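Local coordinates for EDD domain protein, DegV family (Ruminococcus gnavus, PDB 3JR7), which is of uncertain function but probably binds a lipid such as a fatty acid, at residues S28-T33 against V279-S285; Q130-F134 against F160-V164; A244-L249 against F271-S275. All blocks are in the same frame, centred on the assembly; numbering follows the deposited sequence.

The chain is built around two sheets. Contact 1 is central: its centre lies about 7 Å from that of the chain. It ties the loop after strand 22-27 of one sheet to the end of strand 275-280 of the other. It borders a pocket marked by PG6, a polyether probably from the crystallisation liquor; Ser285 belongs to it, and the side chain of Ile284 is about 4 Å from PG6. Contact 2 packs a helix on strand 130-135 of the first sheet, about 23 Å from contact 1 between centres. Contact 3 joins the starts of strands 248-253 and 275-280 in the second, about 21 Å from contact 1 and about 25 Å from contact 2, again between centres.

Contact 1 (S28-T33 against V279-S285); sequences SCGEFT and VDTSGIS
Glu31 OE2 is gripped by two donors of the facing segment. Ser282 N gives a nearly straight bond to it, 2.8 Å long with an angle of 172° at the hydrogen, and meets its anti lone pair. Ser285 OG also donates to Glu31 OE2, from the syn side and at 2.8 Å, a little out of the carboxylate plane. The Glu31 chain bends at its second torsion (chi2 73°), which turns the carboxylate toward the start of helix 283-289. Its other oxygen, OE1, bonds to Ser140 OG, so both oxygens are held and the group is fixed in rotation. Ser282 is the N-cap of that helix. Its OG accepts from Ser285 N at 3.1 Å and donates to Cys29 O at 2.9 Å. The carboxylate and the cap thus join the loop after strand 22-27 to the turn from strand 275-280 into helix 283-289, beside the pocket occupied by PG6, to which Ser285 belongs. Apolar contacts lie at both ends. Cys29 SG rests 3.9 Å from Ile284 CG2. Val279 CG2 touches Glu31 CB, and its other methyl, CG1, meets Thr33 CG2 at 4.0 Å.

Contact 2 (Q130-F134 against F160-V164); sequences QIHVF and FEEVV. With PO4 (phosphate ion), chain D.
Strand 130-134 and helix 160-164 run almost exactly parallel, 2° apart, with their axes 10.1 Å from each other at closest approach. No hydrogen bond links the two segments directly, and side chains fill the gap. Gln130, His132 and Phe134, every second residue, point to the helix. Gln130 CB sits squarely over one face of the Phe160 ring, a CH-pi contact of 3.6 Å to the centroid, only 6° off the normal. With a first torsion of 179°, the Phe160 side chain extends away from its own backbone N and carries the ring across to the strand. On the opposite face of this ring, offset toward the rim, lies Val164 CG2. Strand 130-135 pairs in parallel with strand 98-103; helices 160-173 and 141-155 pack on the face of His132 and Phe134, helix 111-126 on that of Ile131 and Val133. Val164 CG1 lies over the His132 ring, 3.7 Å from its centroid. His132 NE2 is bonded to Glu168, one turn after Val164 on helix 160-173. The Phe134 ring turns an edge to Val164, with CE1 3.8 Å from Val164 O. A phosphate ion, probably from the crystallisation liquor, sits at the outer end. Gln130 NE2 donates to its O1 at 3.2 Å; the approach of Phe160 N to O2 is too short to be trusted in detail.

Contact 3 (A244-L249 against F271-S275); sequences AGDKIL and FAVKS
Leu249 CD1 meets the edge of the Phe271 ring near its plane, 3.7 Å from CZ, and the two side chains cross at about a right angle. Ala244 CB touches the same ring at CD1, 3.8 Å away. Val273 CG1 continues the apolar patch, lying 4.0 Å from Leu249 CB. Val237 and Ala238 of helix 226-240 also pack against Phe271. Around this centre the backbones join. Lys274 N donates to Lys247 O at 2.8 Å, and Leu249 N donates to Ser275 O at 2.9 Å. These bonds bring together the starts of strands 248-253 and 275-280, which are parallel neighbours in the sheet. Helix 257-270 connects the two strands, making a beta-alpha-beta crossover. Val273 CA adds a CA-H...O contact to Ala244 O. Toward the surface, Ser275 OG sits 3.7 Å from Ile248 CG1. The Lys274 chain bends at its third torsion (chi3 -73°). This brings NZ near the turn at Asp246, where one water accepts from Lys274 NZ and donates to Asp246 O at 3.1 Å.

Contact 1 (S28-T33 against V279-S285)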
loop_
_atom_site.group_PDB
_atom_site.type_symbol
_atom_site.label_atom_id
_atom_site.label_comp_id
_atom_site.label_asym_id
_atom_site.label_seq_id
_atom_site.Cartn_x
_atom_site.Cartn_y
_atom_site.Cartn_z
ATOM N N SER A 28 2.083 -6.088 5.688
ATOM C CA SER A 28 2.180 -6.993 4.525
ATOM C C SER A 28 1.388 -6.456 3.316
ATOM O O SER A 28 1.569 -6.885 2.211
ATOM C CB SER A 28 1.711 -8.384 4.903
ATOM O OG SER A 28 0.361 -8.370 5.245
ATOM N N CYS A 29 0.539 -5.471 3.541
ATOM C CA CYS A 29 -0.177 -4.848 2.421
ATOM C C CYS A 29 0.801 -4.230 1.433
ATOM O O CYS A 29 0.605 -4.306 0.210
ATOM C CB CYS A 29 -1.201 -3.825 2.921
ATOM S SG CYS A 29 -2.225 -3.209 1.580
ATOM N N GLY A 30 1.884 -3.673 1.951
ATOM C CA GLY A 30 2.854 -3.004 1.126
ATOM C C GLY A 30 3.723 -3.986 0.393
ATOM O O GLY A 30 4.499 -4.694 1.049
ATOM N N GLU A 31 3.646 -4.004 -0.948
ATOM C CA GLU A 31 4.386 -5.000 -1.730
ATOM C C GLU A 31 5.883 -4.729 -1.703
ATOM O O GLU A 31 6.264 -3.599 -1.621
ATOM C CB GLU A 31 3.916 -5.014 -3.210
ATOM C CG GLU A 31 2.517 -5.507 -3.485
ATOM C CD GLU A 31 1.417 -4.555 -3.068
ATOM O OE1 GLU A 31 1.683 -3.326 -2.898
ATOM O OE2 GLU A 31 0.274 -5.046 -2.937
ATOM N N PHE A 32 6.731 -5.763 -1.759
ATOM C CA PHE A 32 8.185 -5.590 -2.003
ATOM C C PHE A 32 8.532 -5.986 -3.416
ATOM O O PHE A 32 8.072 -7.020 -3.879
ATOM C CB PHE A 32 9.063 -6.459 -1.085
ATOM C CG PHE A 32 9.058 -6.047 0.375
ATOM C CD1 PHE A 32 8.460 -4.861 0.809
ATOM C CD2 PHE A 32 9.656 -6.871 1.315
ATOM C CE1 PHE A 32 8.457 -4.529 2.157
ATOM C CE2 PHE A 32 9.678 -6.544 2.623
ATOM C CZ PHE A 32 9.057 -5.357 3.067
ATOM N N THR A 33 9.367 -5.200 -4.078
ATOM C CA THR A 33 9.948 -5.600 -5.339
ATOM C C THR A 33 11.028 -6.658 -5.089
ATOM O O THR A 33 11.469 -6.834 -3.957
ATOM C CB THR A 33 10.607 -4.426 -6.057
ATOM O OG1 THR A 33 11.623 -3.852 -5.214
ATOM C CG2 THR A 33 9.579 -3.390 -6.435
ATOM N N VAL A 279 4.140 -4.201 -9.871
ATOM C CA VAL A 279 4.181 -5.361 -8.967
ATOM C C VAL A 279 2.852 -6.051 -8.885
ATOM O O VAL A 279 1.800 -5.431 -9.110
ATOM C CB VAL A 279 4.546 -5.005 -7.510
ATOM C CG1 VAL A 279 5.936 -4.664 -7.439
ATOM C CG2 VAL A 279 3.606 -3.870 -6.939
ATOM N N ASP A 280 2.909 -7.331 -8.522
ATOM C CA ASP A 280 1.736 -8.113 -8.203
ATOM C C ASP A 280 1.254 -7.714 -6.843
ATOM O O ASP A 280 2.058 -7.480 -5.940
ATOM C CB ASP A 280 2.032 -9.612 -8.196
ATOM C CG ASP A 280 2.377 -10.129 -9.588
ATOM O OD1 ASP A 280 1.459 -10.253 -10.392
ATOM O OD2 ASP A 280 3.566 -10.307 -9.877
ATOM N N THR A 281 -0.052 -7.656 -6.694
ATOM C CA THR A 281 -0.635 -7.288 -5.407
ATOM C C THR A 281 -0.308 -8.307 -4.279
ATOM O O THR A 281 -0.288 -9.529 -4.485
ATOM C CB THR A 281 -2.139 -7.159 -5.490
ATOM O OG1 THR A 281 -2.676 -8.269 -6.209
ATOM C CG2 THR A 281 -2.559 -5.860 -6.171
ATOM N N SER A 282 -0.077 -7.784 -3.085
ATOM C CA SER A 282 0.117 -8.598 -1.863
ATOM C C SER A 282 -1.196 -9.299 -1.495
ATOM O O SER A 282 -2.226 -9.058 -2.109
ATOM C CB SER A 282 0.488 -7.677 -0.706
ATOM O OG SER A 282 -0.674 -6.874 -0.351
ATOM N N GLY A 283 -1.169 -10.161 -0.481
ATOM C CA GLY A 283 -2.385 -10.819 0.010
ATOM C C GLY A 283 -3.480 -9.834 0.386
ATOM O O GLY A 283 -4.637 -9.955 -0.060
ATOM N N ILE A 284 -3.146 -8.848 1.236
ATOM C CA ILE A 284 -4.190 -7.876 1.625
ATOM C C ILE A 284 -4.658 -7.050 0.410
ATOM O O ILE A 284 -5.852 -6.827 0.231
ATOM C CB ILE A 284 -3.686 -6.969 2.744
ATOM C CG1 ILE A 284 -3.443 -7.816 4.008
ATOM C CG2 ILE A 284 -4.682 -5.830 3.026
ATOM C CD1 ILE A 284 -4.711 -8.420 4.633
ATOM N N SER A 285 -3.724 -6.645 -0.435
ATOM C CA SER A 285 -4.060 -5.899 -1.632
ATOM C C SER A 285 -4.984 -6.709 -2.558
ATOM O O SER A 285 -5.957 -6.185 -3.101
ATOM C CB SER A 285 -2.782 -5.451 -2.352
ATOM O OG SER A 285 -2.055 -4.437 -1.604
#

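Contact 2 (Q130-F134 against F160-V164)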
loop_
_atom_site.group_PDB
_atom_site.type_symbol
_atom_site.label_atom_id
_atom_site.label_comp_id
_atom_site.label_asym_id
_atom_site.label_seq_id
_atom_site.Cartn_x
_atom_site.Cartn_y
_atom_site.Cartn_z
ATOM N N GLN A 130 15.097 4.820 18.702
ATOM C CA GLN A 130 14.620 5.627 17.606
ATOM C C GLN A 130 13.714 4.752 16.757
ATOM O O GLN A 130 14.178 3.991 15.922
ATOM C CB GLN A 130 15.788 6.199 16.794
ATOM C CG GLN A 130 16.533 7.375 17.512
ATOM C CD GLN A 130 17.916 7.639 16.902
ATOM O OE1 GLN A 130 18.674 6.729 16.669
ATOM N NE2 GLN A 130 18.213 8.878 16.629
ATOM N N ILE A 131 12.412 4.879 17.004
ATOM C CA ILE A 131 11.376 4.192 16.269
ATOM C C ILE A 131 10.341 5.222 15.800
ATOM O O ILE A 131 9.811 6.005 16.600
ATOM C CB ILE A 131 10.638 3.185 17.158
ATOM C CG1 ILE A 131 11.617 2.182 17.772
ATOM C CG2 ILE A 131 9.565 2.436 16.332
ATOM C CD1 ILE A 131 11.025 1.385 18.952
ATOM N N HIS A 132 10.056 5.230 14.513
ATOM C CA HIS A 132 9.035 6.111 13.968
ATOM C C HIS A 132 8.071 5.331 13.114
ATOM O O HIS A 132 8.481 4.586 12.209
ATOM C CB HIS A 132 9.628 7.275 13.158
ATOM C CG HIS A 132 8.587 8.249 12.719
ATOM N ND1 HIS A 132 8.129 9.251 13.541
ATOM C CD2 HIS A 132 7.805 8.286 11.608
ATOM C CE1 HIS A 132 7.161 9.913 12.921
ATOM N NE2 HIS A 132 6.945 9.342 11.750
ATOM N N VAL A 133 6.774 5.505 13.387
ATOM C CA VAL A 133 5.714 4.870 12.620
ATOM C C VAL A 133 5.125 5.904 11.591
ATOM O O VAL A 133 4.604 6.959 12.001
ATOM C CB VAL A 133 4.597 4.353 13.527
ATOM C CG1 VAL A 133 3.528 3.671 12.685
ATOM C CG2 VAL A 133 5.159 3.362 14.571
ATOM N N PHE A 134 5.226 5.601 10.293
ATOM C CA PHE A 134 4.659 6.443 9.232
ATOM C C PHE A 134 3.251 5.898 8.882
ATOM O O PHE A 134 3.079 4.746 8.500
ATOM C CB PHE A 134 5.524 6.437 7.969
ATOM C CG PHE A 134 6.900 6.982 8.136
ATOM C CD1 PHE A 134 7.123 8.350 8.151
ATOM C CD2 PHE A 134 7.983 6.127 8.227
ATOM C CE1 PHE A 134 8.414 8.862 8.320
ATOM C CE2 PHE A 134 9.259 6.608 8.380
ATOM C CZ PHE A 134 9.489 7.973 8.430
ATOM N N PHE A 160 18.344 10.489 11.639
ATOM C CA PHE A 160 17.001 9.900 11.907
ATOM C C PHE A 160 15.860 10.921 11.753
ATOM O O PHE A 160 14.908 10.691 10.993
ATOM C CB PHE A 160 16.986 9.258 13.284
ATOM C CG PHE A 160 15.642 8.628 13.683
ATOM C CD1 PHE A 160 15.200 7.460 13.096
ATOM C CD2 PHE A 160 14.869 9.198 14.664
ATOM C CE1 PHE A 160 13.992 6.891 13.460
ATOM C CE2 PHE A 160 13.650 8.643 15.048
ATOM C CZ PHE A 160 13.203 7.472 14.426
ATOM N N GLU A 161 15.954 12.056 12.440
ATOM C CA GLU A 161 14.885 13.054 12.345
ATOM C C GLU A 161 14.761 13.665 10.964
ATOM O O GLU A 161 13.657 14.001 10.584
ATOM C CB GLU A 161 15.016 14.134 13.396
ATOM C CG GLU A 161 14.972 13.544 14.805
ATOM C CD GLU A 161 13.550 13.344 15.288
ATOM O OE1 GLU A 161 12.656 14.238 15.103
ATOM O OE2 GLU A 161 13.319 12.285 15.897
ATOM N N GLU A 162 15.865 13.811 10.234
ATOM C CA GLU A 162 15.797 14.265 8.842
ATOM C C GLU A 162 15.064 13.272 7.923
ATOM O O GLU A 162 14.256 13.671 7.070
ATOM C CB GLU A 162 17.168 14.602 8.254
ATOM C CG GLU A 162 17.750 15.943 8.750
ATOM C CD GLU A 162 19.256 16.090 8.538
ATOM O OE1 GLU A 162 19.905 15.081 8.209
ATOM O OE2 GLU A 162 19.800 17.221 8.726
ATOM N N VAL A 163 15.323 11.994 8.114
ATOM C CA VAL A 163 14.609 10.975 7.360
ATOM C C VAL A 163 13.110 11.089 7.692
ATOM O O VAL A 163 12.262 11.080 6.785
ATOM C CB VAL A 163 15.110 9.549 7.674
ATOM C CG1 VAL A 163 14.207 8.471 6.961
ATOM C CG2 VAL A 163 16.623 9.358 7.335
ATOM N N VAL A 164 12.767 11.197 8.967
ATOM C CA VAL A 164 11.333 11.330 9.375
ATOM C C VAL A 164 10.679 12.542 8.686
ATOM O O VAL A 164 9.588 12.427 8.055
ATOM C CB VAL A 164 11.180 11.407 10.918
ATOM C CG1 VAL A 164 9.776 11.805 11.321
ATOM C CG2 VAL A 164 11.549 10.032 11.565
HETATM P P PO4 D . 20.863 10.106 14.420
HETATM O O1 PO4 D . 20.879 8.643 14.911
HETATM O O2 PO4 D . 20.359 10.117 13.006
HETATM O O3 PO4 D . 19.907 10.930 15.232
HETATM O O4 PO4 D . 22.207 10.809 14.532
#

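Contact 3 (A244-L249 against F271-S275)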
loop_
_atom_site.group_PDB
_atom_site.type_symbol
_atom_site.label_atom_id
_atom_site.label_comp_id
_atom_site.label_asym_id
_atom_site.label_seq_id
_atom_site.Cartn_x
_atom_site.Cartn_y
_atom_site.Cartn_z
ATOM N N ALA A 244 7.070 15.608 -11.270
ATOM C CA ALA A 244 7.047 14.157 -11.559
ATOM C C ALA A 244 8.435 13.609 -11.861
ATOM O O ALA A 244 8.705 12.428 -11.635
ATOM C CB ALA A 244 6.088 13.848 -12.712
ATOM N N GLY A 245 9.313 14.457 -12.371
ATOM C CA GLY A 245 10.678 14.078 -12.644
ATOM C C GLY A 245 11.437 13.676 -11.386
ATOM O O GLY A 245 12.411 12.950 -11.462
ATOM N N ASP A 246 10.987 14.131 -10.225
ATOM C CA ASP A 246 11.614 13.751 -8.961
ATOM C C ASP A 246 11.037 12.447 -8.401
ATOM O O ASP A 246 11.468 11.999 -7.315
ATOM C CB ASP A 246 11.406 14.847 -7.900
ATOM C CG ASP A 246 11.996 16.194 -8.301
ATOM O OD1 ASP A 246 13.014 16.195 -9.047
ATOM O OD2 ASP A 246 11.431 17.251 -7.875
ATOM N N LYS A 247 10.072 11.834 -9.094
ATOM C CA LYS A 247 9.278 10.818 -8.443
ATOM C C LYS A 247 9.308 9.475 -9.154
ATOM O O LYS A 247 9.512 9.395 -10.361
ATOM C CB LYS A 247 7.828 11.318 -8.270
ATOM C CG LYS A 247 7.835 12.653 -7.572
ATOM C CD LYS A 247 6.508 13.186 -7.248
ATOM C CE LYS A 247 6.670 14.400 -6.308
ATOM N NZ LYS A 247 5.362 15.070 -6.076
ATOM N N ILE A 248 9.106 8.425 -8.365
ATOM C CA ILE A 248 8.983 7.086 -8.875
ATOM C C ILE A 248 7.479 6.792 -8.914
ATOM O O ILE A 248 6.738 7.111 -7.973
ATOM C CB ILE A 248 9.738 6.085 -7.977
ATOM C CG1 ILE A 248 11.231 6.462 -7.910
ATOM C CG2 ILE A 248 9.523 4.667 -8.457
ATOM C CD1 ILE A 248 12.137 5.409 -7.160
ATOM N N LEU A 249 7.011 6.230 -10.026
ATOM C CA LEU A 249 5.627 5.859 -10.142
ATOM C C LEU A 249 5.504 4.350 -9.956
ATOM O O LEU A 249 6.286 3.581 -10.487
ATOM C CB LEU A 249 5.060 6.310 -11.493
ATOM C CG LEU A 249 3.570 6.013 -11.633
ATOM C CD1 LEU A 249 2.801 7.242 -12.209
ATOM C CD2 LEU A 249 3.417 4.765 -12.468
ATOM N N PHE A 271 3.086 12.424 -18.597
ATOM C CA PHE A 271 4.165 13.067 -17.820
ATOM C C PHE A 271 5.371 12.153 -17.686
ATOM O O PHE A 271 5.268 10.927 -17.777
ATOM C CB PHE A 271 3.703 13.508 -16.418
ATOM C CG PHE A 271 3.067 12.399 -15.586
ATOM C CD1 PHE A 271 3.848 11.599 -14.743
ATOM C CD2 PHE A 271 1.710 12.183 -15.642
ATOM C CE1 PHE A 271 3.277 10.596 -13.951
ATOM C CE2 PHE A 271 1.106 11.192 -14.866
ATOM C CZ PHE A 271 1.892 10.373 -14.040
ATOM N N ALA A 272 6.518 12.762 -17.417
ATOM C CA ALA A 272 7.773 12.026 -17.307
ATOM C C ALA A 272 8.086 11.806 -15.823
ATOM O O ALA A 272 8.071 12.739 -15.034
ATOM C CB ALA A 272 8.927 12.849 -18.007
ATOM N N VAL A 273 8.421 10.591 -15.443
ATOM C CA VAL A 273 8.787 10.290 -14.059
ATOM C C VAL A 273 10.218 9.868 -14.007
ATOM O O VAL A 273 10.788 9.612 -15.030
ATOM C CB VAL A 273 7.958 9.130 -13.500
ATOM C CG1 VAL A 273 6.548 9.581 -13.242
ATOM C CG2 VAL A 273 8.050 7.929 -14.436
ATOM N N LYS A 274 10.789 9.753 -12.812
ATOM C CA LYS A 274 12.166 9.357 -12.686
ATOM C C LYS A 274 12.285 7.942 -13.162
ATOM O O LYS A 274 13.215 7.601 -13.889
ATOM C CB LYS A 274 12.598 9.456 -11.226
ATOM C CG LYS A 274 14.095 9.110 -11.010
ATOM C CD LYS A 274 14.373 8.705 -9.540
ATOM C CE LYS A 274 14.326 9.889 -8.608
ATOM N NZ LYS A 274 13.908 9.469 -7.210
ATOM N N SER A 275 11.333 7.113 -12.730
ATOM C CA SER A 275 11.248 5.729 -13.111
ATOM C C SER A 275 9.898 5.202 -12.649
ATOM O O SER A 275 9.165 5.873 -11.897
ATOM C CB SER A 275 12.376 4.894 -12.460
ATOM O OG SER A 275 12.281 4.906 -11.041
HETATM O O HOH W 1 13.600 11.805 -5.058
#